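Local coordinates for branched-chain alpha-ketoacid decarboxylase (Lactococcus lactis, PDB 2VBF), which probably decarboxylates branched-chain and aromatic alpha-keto acids to aldehydes, using thiamine diphosphate and one magnesium ion per subunit, at residues T260-G265 and D308-A313; G278-K283 and H316-N321. One frame throughout, in Å; residues are numbered along the deposited sequence.

Contact 1: T260-G265 and D308-A313; sequences TTLNFG and DSSTGA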
ATOM      1  N   THR A 260      30.167   0.783 -19.801  1.00 14.12           N
ATOM      2  CA  THR A 260      29.542   1.618 -18.797  1.00 12.63           C
ATOM      3  C   THR A 260      28.122   1.090 -18.568  1.00 13.23           C
ATOM      4  O   THR A 260      27.620   0.289 -19.354  1.00 12.62           O
ATOM      5  CB  THR A 260      29.550   3.108 -19.246  1.00 12.29           C
ATOM      6  OG1 THR A 260      29.039   3.941 -18.203  1.00 14.59           O
ATOM      7  CG2 THR A 260      28.768   3.326 -20.546  1.00 10.46           C
ATOM      8  N   THR A 261      27.515   1.490 -17.454  1.00 12.90           N
ATOM      9  CA  THR A 261      26.084   1.317 -17.233  1.00 12.46           C
ATOM     10  C   THR A 261      25.505   2.650 -16.787  1.00 12.45           C
ATOM     11  O   THR A 261      26.225   3.547 -16.329  1.00 13.08           O
ATOM     12  CB  THR A 261      25.751   0.234 -16.162  1.00 12.63           C
ATOM     13  OG1 THR A 261      26.000   0.749 -14.845  1.00 12.11           O
ATOM     14  CG2 THR A 261      26.577  -1.036 -16.378  1.00 12.52           C
ATOM     15  N   LEU A 262      24.195   2.785 -16.925  1.00 13.07           N
ATOM     16  CA  LEU A 262      23.480   3.874 -16.258  1.00 12.93           C
ATOM     17  C   LEU A 262      23.338   3.476 -14.790  1.00 13.25           C
ATOM     18  O   LEU A 262      23.669   2.348 -14.398  1.00 13.90           O
ATOM     19  CB  LEU A 262      22.094   4.077 -16.883  1.00 15.35           C
ATOM     20  CG  LEU A 262      21.999   4.245 -18.401  1.00 14.07           C
ATOM     21  CD1 LEU A 262      20.553   4.545 -18.779  1.00 15.75           C
ATOM     22  CD2 LEU A 262      22.926   5.330 -18.904  1.00 15.44           C
ATOM     23  N   ASN A 263      22.805   4.372 -13.967  1.00 11.81           N
ATOM     24  CA  ASN A 263      22.450   3.982 -12.602  1.00 12.81           C
ATOM     25  C   ASN A 263      21.174   3.106 -12.573  1.00 12.48           C
ATOM     26  O   ASN A 263      20.889   2.463 -11.563  1.00 15.13           O
ATOM     27  CB  ASN A 263      22.364   5.198 -11.670  1.00 14.54           C
ATOM     28  CG  ASN A 263      21.267   6.180 -12.056  1.00 14.85           C
ATOM     29  OD1 ASN A 263      20.202   5.792 -12.546  1.00 15.84           O
ATOM     30  ND2 ASN A 263      21.520   7.461 -11.811  1.00 16.70           N
ATOM     31  N   PHE A 264      20.447   3.088 -13.695  1.00 12.86           N
ATOM     32  CA  PHE A 264      19.289   2.211 -13.928  1.00 12.14           C
ATOM     33  C   PHE A 264      19.865   0.991 -14.637  1.00 13.23           C
ATOM     34  O   PHE A 264      20.137   1.029 -15.832  1.00 13.89           O
ATOM     35  CB  PHE A 264      18.275   2.933 -14.817  1.00 12.07           C
ATOM     36  CG  PHE A 264      16.983   2.186 -15.094  1.00 13.15           C
ATOM     37  CD1 PHE A 264      16.498   1.182 -14.261  1.00 11.52           C
ATOM     38  CD2 PHE A 264      16.210   2.575 -16.180  1.00 12.45           C
ATOM     39  CE1 PHE A 264      15.264   0.559 -14.537  1.00 12.95           C
ATOM     40  CE2 PHE A 264      14.992   1.966 -16.472  1.00 13.49           C
ATOM     41  CZ  PHE A 264      14.520   0.952 -15.655  1.00 10.62           C
ATOM     42  N   GLY A 265      20.068  -0.068 -13.866  1.00 12.59           N
ATOM     43  CA  GLY A 265      20.811  -1.223 -14.315  1.00 13.65           C
ATOM     44  C   GLY A 265      22.227  -1.304 -13.767  1.00 13.67           C
ATOM     45  O   GLY A 265      23.020  -2.090 -14.272  1.00 13.94           O
ATOM     46  N   ASP A 308      14.820  10.015 -16.800  1.00 14.27           N
ATOM     47  CA  ASP A 308      15.322  11.290 -16.238  1.00 15.24           C
ATOM     48  C   ASP A 308      16.446  11.101 -15.208  1.00 16.27           C
ATOM     49  O   ASP A 308      17.509  11.727 -15.313  1.00 16.49           O
ATOM     50  CB  ASP A 308      14.193  12.219 -15.704  1.00 14.13           C
ATOM     51  CG  ASP A 308      13.356  11.616 -14.576  1.00 17.51           C
ATOM     52  OD1 ASP A 308      13.420  10.392 -14.314  1.00 17.35           O
ATOM     53  OD2 ASP A 308      12.599  12.406 -13.944  1.00 14.05           O
ATOM     54  N   SER A 309      16.244  10.208 -14.245  1.00 16.75           N
ATOM     55  CA  SER A 309      17.192  10.035 -13.128  1.00 17.64           C
ATOM     56  C   SER A 309      18.498   9.324 -13.515  1.00 17.75           C
ATOM     57  O   SER A 309      19.479   9.386 -12.765  1.00 18.02           O
ATOM     58  CB  SER A 309      16.531   9.277 -11.972  1.00 18.96           C
ATOM     59  OG  SER A 309      15.344   9.925 -11.549  1.00 21.78           O
ATOM     60  N   SER A 310      18.493   8.656 -14.665  1.00 14.61           N
ATOM     61  CA  SER A 310      19.630   7.868 -15.154  1.00 15.65           C
ATOM     62  C   SER A 310      20.355   8.525 -16.338  1.00 15.18           C
ATOM     63  O   SER A 310      21.288   7.941 -16.907  1.00 16.22           O
ATOM     64  CB  SER A 310      19.169   6.459 -15.554  1.00 14.25           C
ATOM     65  OG  SER A 310      18.163   6.490 -16.546  1.00 16.70           O
ATOM     66  N   THR A 311      19.940   9.738 -16.706  1.00 15.70           N
ATOM     67  CA  THR A 311      20.576  10.485 -17.800  1.00 15.83           C
ATOM     68  C   THR A 311      20.901  11.946 -17.443  1.00 16.82           C
ATOM     69  O   THR A 311      21.090  12.777 -18.334  1.00 16.66           O
ATOM     70  CB  THR A 311      19.717  10.452 -19.097  1.00 16.33           C
ATOM     71  OG1 THR A 311      18.453  11.097 -18.871  1.00 15.55           O
ATOM     72  CG2 THR A 311      19.507   9.023 -19.565  1.00 17.80           C
ATOM     73  N   GLY A 312      20.987  12.251 -16.145  1.00 17.26           N
ATOM     74  CA  GLY A 312      21.209  13.626 -15.692  1.00 17.38           C
ATOM     75  C   GLY A 312      20.146  14.562 -16.240  1.00 18.95           C
ATOM     76  O   GLY A 312      20.465  15.649 -16.741  1.00 18.76           O
ATOM     77  N   ALA A 313      18.887  14.112 -16.171  1.00 19.29           N
ATOM     78  CA  ALA A 313      17.718  14.823 -16.717  1.00 18.62           C
ATOM     79  C   ALA A 313      17.802  15.015 -18.236  1.00 19.54           C
ATOM     80  O   ALA A 313      17.626  16.126 -18.757  1.00 17.80           O
ATOM     81  CB  ALA A 313      17.487  16.165 -15.991  1.00 18.89           C
TER
HETATM   82  O   HOH W   1      22.930   6.969 -14.895  1.00 14.68           O
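Asn-263 reaches across to the carbonyl of Ser-309 and to CA and CB of Ser-310. Its CB meets nothing on 308-313, but from there the chain turns inward. CG sits between its own backbone N and carbonyl carbon (chi1 63°), which brings the amide up to Ser-309 and Ser-310. CG lies 3.7 Å from Ser-309 O. At the tip, ND2 donates to Ser-309 O at 3.0 Å. The bond is nearly straight (170°), and the acceptor lies in the amide plane. OD1 rests 3.2 Å from Ser-310 CB and is buried with no polar partner. With alanine in place of the asparagine, Ser-309 O would probably lose this donor and a gap would open beside Ser-310 CB. A water adds a second link, accepting from Asn-263 N and donating to Ser-310 O. Ser-310 CB is 3.7 Å from Phe-264 CB, and its OG hydrogen-bonds to Thr-307 OG1. The contact joins the loops after strands 259-261 and 298-302 in the central domain of this thiamine diphosphate enzyme. The Ser-309 side chain is about 9 Å from the bound cofactor. Helix 556-568 packs on Ser-309 through Phe-565, and Asp-308 OD2 hydrogen-bonds to His-135 of the second subunit.

Contact 2: G278-K283 and H316-N321; sequences GIYNGK and HHLDEN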
ATOM      1  N   GLY A 278      32.726   3.263 -15.315  1.00 14.86           N
ATOM      2  CA  GLY A 278      31.947   4.002 -14.340  1.00 14.76           C
ATOM      3  C   GLY A 278      30.512   4.121 -14.823  1.00 13.85           C
ATOM      4  O   GLY A 278      30.111   3.484 -15.812  1.00 13.83           O
ATOM      5  N   ILE A 279      29.743   4.936 -14.112  1.00 14.69           N
ATOM      6  CA  ILE A 279      28.344   5.173 -14.419  1.00 14.44           C
ATOM      7  C   ILE A 279      28.176   6.405 -15.314  1.00 14.87           C
ATOM      8  O   ILE A 279      28.616   7.508 -14.964  1.00 16.97           O
ATOM      9  CB  ILE A 279      27.537   5.406 -13.129  1.00 15.38           C
ATOM     10  CG1 ILE A 279      27.666   4.211 -12.191  1.00 14.83           C
ATOM     11  CG2 ILE A 279      26.079   5.721 -13.448  1.00 15.15           C
ATOM     12  CD1 ILE A 279      27.087   2.909 -12.729  1.00 16.15           C
ATOM     13  N   TYR A 280      27.562   6.200 -16.477  1.00 14.07           N
ATOM     14  CA  TYR A 280      27.221   7.299 -17.365  1.00 15.72           C
ATOM     15  C   TYR A 280      25.902   7.900 -16.891  1.00 18.15           C
ATOM     16  O   TYR A 280      24.896   7.200 -16.817  1.00 20.20           O
ATOM     17  CB  TYR A 280      27.084   6.807 -18.797  1.00 16.67           C
ATOM     18  CG  TYR A 280      26.792   7.904 -19.797  1.00 16.12           C
ATOM     19  CD1 TYR A 280      27.682   8.962 -19.988  1.00 16.56           C
ATOM     20  CD2 TYR A 280      25.636   7.885 -20.556  1.00 16.99           C
ATOM     21  CE1 TYR A 280      27.425   9.965 -20.925  1.00 16.58           C
ATOM     22  CE2 TYR A 280      25.369   8.883 -21.491  1.00 17.53           C
ATOM     23  CZ  TYR A 280      26.266   9.920 -21.667  1.00 16.02           C
ATOM     24  OH  TYR A 280      25.994  10.917 -22.588  1.00 18.70           O
ATOM     25  N   ASN A 281      25.913   9.189 -16.574  1.00 17.77           N
ATOM     26  CA  ASN A 281      24.704   9.888 -16.143  1.00 17.92           C
ATOM     27  C   ASN A 281      24.612  11.257 -16.812  1.00 17.68           C
ATOM     28  O   ASN A 281      24.539  12.284 -16.145  1.00 16.27           O
ATOM     29  CB  ASN A 281      24.696   9.996 -14.618  1.00 20.91           C
ATOM     30  CG  ASN A 281      23.338  10.393 -14.038  1.00 21.14           C
ATOM     31  OD1 ASN A 281      22.299  10.308 -14.695  1.00 22.44           O
ATOM     32  ND2 ASN A 281      23.351  10.816 -12.776  1.00 24.75           N
ATOM     33  N   GLY A 282      24.609  11.247 -18.143  1.00 18.15           N
ATOM     34  CA  GLY A 282      24.540  12.471 -18.935  1.00 18.93           C
ATOM     35  C   GLY A 282      25.593  13.483 -18.524  1.00 19.27           C
ATOM     36  O   GLY A 282      26.741  13.125 -18.246  1.00 18.05           O
ATOM     37  N   LYS A 283      25.200  14.752 -18.462  1.00 19.07           N
ATOM     38  CA  LYS A 283      26.156  15.822 -18.161  1.00 21.11           C
ATOM     39  C   LYS A 283      26.722  15.758 -16.740  1.00 20.73           C
ATOM     40  O   LYS A 283      27.751  16.373 -16.469  1.00 22.42           O
ATOM     41  CB  LYS A 283      25.555  17.209 -18.440  1.00 22.00           C
ATOM     42  CG  LYS A 283      24.672  17.771 -17.336  1.00 24.46           C
ATOM     43  CD  LYS A 283      24.095  19.115 -17.733  1.00 24.76           C
ATOM     44  CE  LYS A 283      23.341  19.763 -16.580  1.00 27.19           C
ATOM     45  NZ  LYS A 283      22.816  21.112 -16.967  1.00 28.33           N
ATOM     46  N   HIS A 316      22.165  13.364 -21.821  1.00 19.08           N
ATOM     47  CA  HIS A 316      23.008  12.399 -22.529  1.00 18.71           C
ATOM     48  C   HIS A 316      23.222  12.799 -23.989  1.00 19.45           C
ATOM     49  O   HIS A 316      22.432  13.557 -24.565  1.00 20.03           O
ATOM     50  CB  HIS A 316      22.378  11.000 -22.467  1.00 18.27           C
ATOM     51  CG  HIS A 316      20.993  10.933 -23.042  1.00 18.72           C
ATOM     52  ND1 HIS A 316      19.917  11.566 -22.457  1.00 19.84           N
ATOM     53  CD2 HIS A 316      20.510  10.309 -24.142  1.00 20.35           C
ATOM     54  CE1 HIS A 316      18.832  11.339 -23.175  1.00 19.90           C
ATOM     55  NE2 HIS A 316      19.164  10.581 -24.204  1.00 20.50           N
ATOM     56  N   HIS A 317      24.306  12.300 -24.574  1.00 18.99           N
ATOM     57  CA  HIS A 317      24.596  12.498 -25.992  1.00 19.72           C
ATOM     58  C   HIS A 317      25.028  11.162 -26.571  1.00 18.97           C
ATOM     59  O   HIS A 317      26.208  10.841 -26.580  1.00 17.95           O
ATOM     60  CB  HIS A 317      25.702  13.534 -26.177  1.00 22.47           C
ATOM     61  CG  HIS A 317      25.356  14.885 -25.646  1.00 25.56           C
ATOM     62  ND1 HIS A 317      24.536  15.764 -26.320  1.00 28.49           N
ATOM     63  CD2 HIS A 317      25.724  15.515 -24.504  1.00 28.49           C
ATOM     64  CE1 HIS A 317      24.409  16.874 -25.613  1.00 29.21           C
ATOM     65  NE2 HIS A 317      25.121  16.750 -24.508  1.00 27.78           N
ATOM     66  N   LEU A 318      24.053  10.386 -27.031  1.00 19.14           N
ATOM     67  CA  LEU A 318      24.303   9.056 -27.557  1.00 19.44           C
ATOM     68  C   LEU A 318      23.748   9.024 -28.973  1.00 20.79           C
ATOM     69  O   LEU A 318      22.538   9.054 -29.169  1.00 22.47           O
ATOM     70  CB  LEU A 318      23.642   7.980 -26.676  1.00 19.05           C
ATOM     71  CG  LEU A 318      24.065   7.943 -25.203  1.00 18.25           C
ATOM     72  CD1 LEU A 318      23.165   7.002 -24.396  1.00 16.87           C
ATOM     73  CD2 LEU A 318      25.541   7.539 -25.068  1.00 17.80           C
ATOM     74  N   ASP A 319      24.646   8.948 -29.949  1.00 20.82           N
ATOM     75  CA  ASP A 319      24.289   9.078 -31.363  1.00 21.15           C
ATOM     76  C   ASP A 319      23.719   7.775 -31.946  1.00 20.95           C
ATOM     77  O   ASP A 319      24.438   6.806 -32.171  1.00 20.05           O
ATOM     78  CB  ASP A 319      25.534   9.516 -32.148  1.00 20.99           C
ATOM     79  CG  ASP A 319      25.228   9.961 -33.562  1.00 22.72           C
ATOM     80  OD1 ASP A 319      24.133   9.676 -34.098  1.00 25.01           O
ATOM     81  OD2 ASP A 319      26.112  10.623 -34.139  1.00 27.26           O
ATOM     82  N   GLU A 320      22.406   7.775 -32.176  1.00 21.66           N
ATOM     83  CA  GLU A 320      21.698   6.691 -32.866  1.00 22.56           C
ATOM     84  C   GLU A 320      22.367   6.231 -34.166  1.00 20.53           C
ATOM     85  O   GLU A 320      22.344   5.046 -34.497  1.00 19.91           O
ATOM     86  CB  GLU A 320      20.240   7.120 -33.139  1.00 24.86           C
ATOM     87  CG  GLU A 320      20.070   8.472 -33.897  1.00 29.49           C
ATOM     88  CD  GLU A 320      20.524   9.707 -33.094  1.00 32.86           C
ATOM     89  OE1 GLU A 320      20.366   9.725 -31.849  1.00 35.91           O
ATOM     90  OE2 GLU A 320      21.063  10.658 -33.712  1.00 38.04           O
ATOM     91  N   ASN A 321      22.984   7.164 -34.899  1.00 20.28           N
ATOM     92  CA  ASN A 321      23.627   6.834 -36.176  1.00 20.40           C
ATOM     93  C   ASN A 321      24.867   5.953 -36.025  1.00 20.27           C
ATOM     94  O   ASN A 321      25.311   5.348 -36.999  1.00 19.89           O
ATOM     95  CB  ASN A 321      24.005   8.106 -36.937  1.00 21.58           C
ATOM     96  CG  ASN A 321      22.807   8.971 -37.260  1.00 23.41           C
ATOM     97  OD1 ASN A 321      21.770   8.474 -37.693  1.00 27.52           O
ATOM     98  ND2 ASN A 321      22.943  10.274 -37.049  1.00 26.49           N
TER
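Tyr-280 sets the CE2 corner of its ring against His-316 CB and the Leu-318 side chain, with its hydroxyl at His-317 N. CG is anti to the backbone N (chi1 -177°), and this carries the ring out toward 316-321. The hydroxyl makes the polar link. His-317 N donates to Tyr-280 OH at 3.0 Å, close to straight at 167°, and comes in near the plane of the ring. The same oxygen hydrogen-bonds to Glu-294 OE2 of helix 287-295. Two partners therefore hold the hydroxyl, one from the loop and one from the helix.

The rest of the contact is packing. Tyr-280 OH lies 3.3 Å from His-316 CA. The ring carbon CE2 lies 3.8 Å from His-316 CB. The two side chains cross at about a right angle, and the imidazole leads away from the tyrosine. CE2 also meets Leu-318 CD2 at 3.8 Å. Here the side chains run past each other in opposite directions, and the methyl approaches the ring obliquely. Leu-318 also touches Val-293 of helix 287-295.

Gly-282 brings the two backbones close. Its CA is 3.8 Å from His-316 N. Its N lies over the centre of one face of the Tyr-280 ring, 4.0 Å above the plane. Phi is positive at Gly-282, and a CB would crowd His-316 N.

The contact lies away from the cofactor and metal sites. It is loop packing at the edge of a mixed sheet, in the central domain of a thiamine diphosphate enzyme. The loop after edge strand 276-279 meets the loop leading to strand 323-326, with helix 287-295 beside both.

In the fold
From the N terminus, the chain runs through strand 259-261 and enters contact 1 at 260-265. It then forms strand 276-279 and enters contact 2 at 278-283. Helix 287-295 and strand 298-302 follow. Residues 308-313 close contact 1, and 316-321 close contact 2 before strand 323-326. The two closures cross rather than nest. Their first segments are neighbours in the mixed sheet, where Thr-261 pairs with Tyr-280 and Thr-260 OG1 hydrogen-bonds to Gly-278 O. Their second segments share one long loop. Asn-281 OD1 takes a weak hydrogen bond from Gly-312 N, tying 278-283 to that loop at 308-313 as well.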